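Hypoxanthine phosphoribosyltransferase (Leishmania donovani, PDB 7CMJ) converts hypoxanthine and guanine to IMP and GMP by transferring the phosphoribosyl group of 5-phosphoribosylpyrophosphate, a central step of purine salvage. Local coordinates at residues 118-124 with 146-152. Sequence-based numbering, arbitrary orientation.
Sequences NRHILIV and PASLKTV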
ATOM      1  N   ASN A 118     -18.332  -6.295 -12.371  1.00 45.90           N
ATOM      2  CA  ASN A 118     -19.759  -6.578 -12.495  1.00 48.08           C
ATOM      3  C   ASN A 118     -20.467  -6.608 -11.136  1.00 50.96           C
ATOM      4  O   ASN A 118     -21.313  -7.466 -10.868  1.00 47.83           O
ATOM      5  CB  ASN A 118     -19.986  -7.878 -13.249  1.00 46.37           C
ATOM      6  CG  ASN A 118     -21.365  -7.950 -13.830  1.00 56.60           C
ATOM      7  OD1 ASN A 118     -21.784  -7.043 -14.545  1.00 67.96           O
ATOM      8  ND2 ASN A 118     -22.090  -9.023 -13.525  1.00 53.04           N
ATOM      9  N   ARG A 119     -20.121  -5.657 -10.274  1.00 45.81           N
ATOM     10  CA  ARG A 119     -20.770  -5.482  -8.987  1.00 46.60           C
ATOM     11  C   ARG A 119     -21.292  -4.060  -8.874  1.00 53.51           C
ATOM     12  O   ARG A 119     -20.868  -3.159  -9.610  1.00 57.50           O
ATOM     13  CB  ARG A 119     -19.815  -5.765  -7.830  1.00 45.44           C
ATOM     14  CG  ARG A 119     -19.232  -7.145  -7.865  1.00 40.87           C
ATOM     15  CD  ARG A 119     -20.235  -8.066  -7.236  1.00 56.17           C
ATOM     16  NE  ARG A 119     -20.515  -9.212  -8.076  1.00 70.63           N
ATOM     17  CZ  ARG A 119     -19.873 -10.366  -7.970  1.00 83.34           C
ATOM     18  NH1 ARG A 119     -18.918 -10.511  -7.056  1.00 77.68           N
ATOM     19  NH2 ARG A 119     -20.176 -11.362  -8.791  1.00 92.65           N
ATOM     20  N   HIS A 120     -22.217  -3.863  -7.941  1.00 47.53           N
ATOM     21  CA  HIS A 120     -22.779  -2.545  -7.702  1.00 42.77           C
ATOM     22  C   HIS A 120     -22.034  -1.890  -6.549  1.00 36.62           C
ATOM     23  O   HIS A 120     -22.034  -2.399  -5.422  1.00 36.08           O
ATOM     24  CB  HIS A 120     -24.279  -2.613  -7.435  1.00 36.87           C
ATOM     25  CG  HIS A 120     -25.056  -3.317  -8.506  1.00 43.44           C
ATOM     26  ND1 HIS A 120     -25.349  -2.740  -9.726  1.00 45.95           N
ATOM     27  CD2 HIS A 120     -25.641  -4.540  -8.522  1.00 45.43           C
ATOM     28  CE1 HIS A 120     -26.058  -3.584 -10.455  1.00 43.45           C
ATOM     29  NE2 HIS A 120     -26.254  -4.683  -9.746  1.00 49.44           N
ATOM     30  N   ILE A 121     -21.415  -0.752  -6.831  1.00 36.17           N
ATOM     31  CA  ILE A 121     -20.557  -0.075  -5.871  1.00 37.87           C
ATOM     32  C   ILE A 121     -21.162   1.264  -5.504  1.00 34.54           C
ATOM     33  O   ILE A 121     -21.635   2.012  -6.371  1.00 45.55           O
ATOM     34  CB  ILE A 121     -19.141   0.145  -6.422  1.00 47.49           C
ATOM     35  CG1 ILE A 121     -18.538  -1.167  -6.901  1.00 43.13           C
ATOM     36  CG2 ILE A 121     -18.278   0.850  -5.367  1.00 47.02           C
ATOM     37  CD1 ILE A 121     -17.299  -0.915  -7.649  1.00 50.20           C
ATOM     38  N   LEU A 122     -21.114   1.575  -4.225  1.00 36.93           N
ATOM     39  CA  LEU A 122     -21.487   2.879  -3.711  1.00 35.98           C
ATOM     40  C   LEU A 122     -20.257   3.476  -3.040  1.00 39.67           C
ATOM     41  O   LEU A 122     -19.779   2.945  -2.033  1.00 35.98           O
ATOM     42  CB  LEU A 122     -22.653   2.749  -2.742  1.00 38.38           C
ATOM     43  CG  LEU A 122     -23.401   4.034  -2.409  1.00 48.67           C
ATOM     44  CD1 LEU A 122     -23.931   4.639  -3.690  1.00 49.25           C
ATOM     45  CD2 LEU A 122     -24.538   3.731  -1.416  1.00 40.29           C
ATOM     46  N   ILE A 123     -19.720   4.548  -3.616  1.00 41.51           N
ATOM     47  CA  ILE A 123     -18.609   5.267  -2.998  1.00 41.50           C
ATOM     48  C   ILE A 123     -19.163   6.052  -1.815  1.00 41.04           C
ATOM     49  O   ILE A 123     -20.083   6.863  -1.976  1.00 40.44           O
ATOM     50  CB  ILE A 123     -17.914   6.198  -4.005  1.00 38.92           C
ATOM     51  CG1 ILE A 123     -17.277   5.392  -5.133  1.00 37.03           C
ATOM     52  CG2 ILE A 123     -16.860   7.046  -3.314  1.00 32.26           C
ATOM     53  CD1 ILE A 123     -16.617   6.248  -6.195  1.00 31.89           C
ATOM     54  N   VAL A 124     -18.617   5.804  -0.625  1.00 28.49           N
ATOM     55  CA  VAL A 124     -19.090   6.445   0.596  1.00 30.38           C
ATOM     56  C   VAL A 124     -18.167   7.600   0.957  1.00 29.64           C
ATOM     57  O   VAL A 124     -16.976   7.404   1.223  1.00 33.36           O
ATOM     58  CB  VAL A 124     -19.195   5.453   1.756  1.00 30.11           C
ATOM     59  CG1 VAL A 124     -19.638   6.194   3.025  1.00 28.02           C
ATOM     60  CG2 VAL A 124     -20.160   4.343   1.391  1.00 28.15           C
ATOM     61  N   PRO A 146     -17.289  -2.105 -12.885  1.00 37.91           N
ATOM     62  CA  PRO A 146     -18.411  -2.502 -12.025  1.00 44.99           C
ATOM     63  C   PRO A 146     -19.723  -2.522 -12.797  1.00 47.59           C
ATOM     64  O   PRO A 146     -19.873  -1.902 -13.854  1.00 53.80           O
ATOM     65  CB  PRO A 146     -18.428  -1.421 -10.942  1.00 38.64           C
ATOM     66  CG  PRO A 146     -17.930  -0.213 -11.638  1.00 36.23           C
ATOM     67  CD  PRO A 146     -16.889  -0.707 -12.641  1.00 38.15           C
ATOM     68  N   ALA A 147     -20.686  -3.260 -12.246  1.00 45.61           N
ATOM     69  CA  ALA A 147     -22.010  -3.305 -12.857  1.00 48.66           C
ATOM     70  C   ALA A 147     -22.705  -1.953 -12.745  1.00 49.65           C
ATOM     71  O   ALA A 147     -23.364  -1.506 -13.697  1.00 45.60           O
ATOM     72  CB  ALA A 147     -22.856  -4.410 -12.220  1.00 42.39           C
ATOM     73  N   SER A 148     -22.556  -1.287 -11.597  1.00 43.46           N
ATOM     74  CA  SER A 148     -23.056   0.066 -11.388  1.00 39.12           C
ATOM     75  C   SER A 148     -22.083   0.808 -10.488  1.00 43.28           C
ATOM     76  O   SER A 148     -21.385   0.204  -9.662  1.00 44.40           O
ATOM     77  CB  SER A 148     -24.453   0.077 -10.746  1.00 41.86           C
ATOM     78  OG  SER A 148     -24.390   0.013  -9.311  1.00 44.91           O
ATOM     79  N   LEU A 149     -22.060   2.134 -10.625  1.00 38.19           N
ATOM     80  CA  LEU A 149     -21.284   2.976  -9.720  1.00 39.53           C
ATOM     81  C   LEU A 149     -22.117   4.188  -9.324  1.00 44.62           C
ATOM     82  O   LEU A 149     -22.490   4.988 -10.186  1.00 45.69           O
ATOM     83  CB  LEU A 149     -19.965   3.406 -10.367  1.00 39.30           C
ATOM     84  CG  LEU A 149     -19.100   4.369  -9.551  1.00 45.22           C
ATOM     85  CD1 LEU A 149     -18.702   3.733  -8.212  1.00 45.33           C
ATOM     86  CD2 LEU A 149     -17.871   4.831 -10.349  1.00 38.07           C
ATOM     87  N   LYS A 150     -22.416   4.321  -8.026  1.00 48.81           N
ATOM     88  CA  LYS A 150     -23.091   5.496  -7.475  1.00 49.79           C
ATOM     89  C   LYS A 150     -22.308   6.012  -6.272  1.00 46.19           C
ATOM     90  O   LYS A 150     -21.434   5.327  -5.731  1.00 53.69           O
ATOM     91  CB  LYS A 150     -24.544   5.185  -7.079  1.00 45.24           C
ATOM     92  CG  LYS A 150     -25.451   4.763  -8.232  1.00 50.92           C
ATOM     93  CD  LYS A 150     -25.766   5.936  -9.140  1.00 65.35           C
ATOM     94  CE  LYS A 150     -26.228   5.486 -10.527  1.00 79.44           C
ATOM     95  NZ  LYS A 150     -27.648   5.019 -10.560  1.00 84.73           N
ATOM     96  N   THR A 151     -22.625   7.234  -5.842  1.00 37.27           N
ATOM     97  CA  THR A 151     -21.965   7.847  -4.692  1.00 47.74           C
ATOM     98  C   THR A 151     -22.985   8.281  -3.639  1.00 47.99           C
ATOM     99  O   THR A 151     -24.095   8.724  -3.971  1.00 38.85           O
ATOM    100  CB  THR A 151     -21.129   9.072  -5.100  1.00 56.56           C
ATOM    101  OG1 THR A 151     -22.007  10.127  -5.525  1.00 55.90           O
ATOM    102  CG2 THR A 151     -20.159   8.727  -6.226  1.00 59.06           C
ATOM    103  N   VAL A 152     -22.599   8.172  -2.368  1.00 38.34           N
ATOM    104  CA  VAL A 152     -23.401   8.676  -1.260  1.00 37.39           C
ATOM    105  C   VAL A 152     -22.532   9.620  -0.445  1.00 39.07           C
ATOM    106  O   VAL A 152     -21.429   9.253  -0.019  1.00 39.89           O
ATOM    107  CB  VAL A 152     -23.967   7.551  -0.374  1.00 37.28           C
ATOM    108  CG1 VAL A 152     -22.839   6.710   0.265  1.00 33.20           C
ATOM    109  CG2 VAL A 152     -24.873   8.153   0.701  1.00 36.98           C
TER
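Ile121 and Ile123 use their backbone N and O to bond to Ser148, Lys150 and Val152, pairing strands 120-124 and 148-152 in parallel: Ile121 N to Ser148 O, Lys150 N to Ile121 O (2.9 Å), Ile123 N to Lys150 O and Val152 N to Ile123 O. The last of these is nearly straight, 174° at the hydrogen.

Packing is dense where Ile121 to Val124 meet Leu149 and Val152. Leu149 CD1 reaches CG1 of Ile123 at 3.8 Å and also meets CB of Ile121; its CG, anti to the backbone N (chi1 176°), lets this branch lean across the neighbouring strand. Branched aliphatic residues suit this face, which helix 131-142 covers with Met138, Met141 and Leu142. On the other face, the side chains of Leu122 and Val152 cross at about a right angle, CD2 meeting CG1, while Val124 CG2 lies alongside the same methyl at 3.7 Å; helix 69-81 packs here against both valines.

Solvent reaches the N-terminal ends at Asn118 and Ala147. Beside them the buried His120 suits two neighbours: its ring nitrogen ND1 hydrogen-bonds the short Ser148 hydroxyl OG (2.9 Å) near the ring plane, and one flat face takes Ala147 CB, 4.0 Å from the centroid. Farther along, Lys150 gives only its CB to Leu122 CD1 (3.5 Å), its bent chain leading the amine away.

Helix 131-142 connects the strands in a beta-alpha-beta unit of the phosphoribosyltransferase fold. Apolar packing and regular backbone bonds thus join the ends leading toward Glu125 and Asp126, which bind barium, whereas the other ends add a side-chain hydrogen bond and a CH-pi contact.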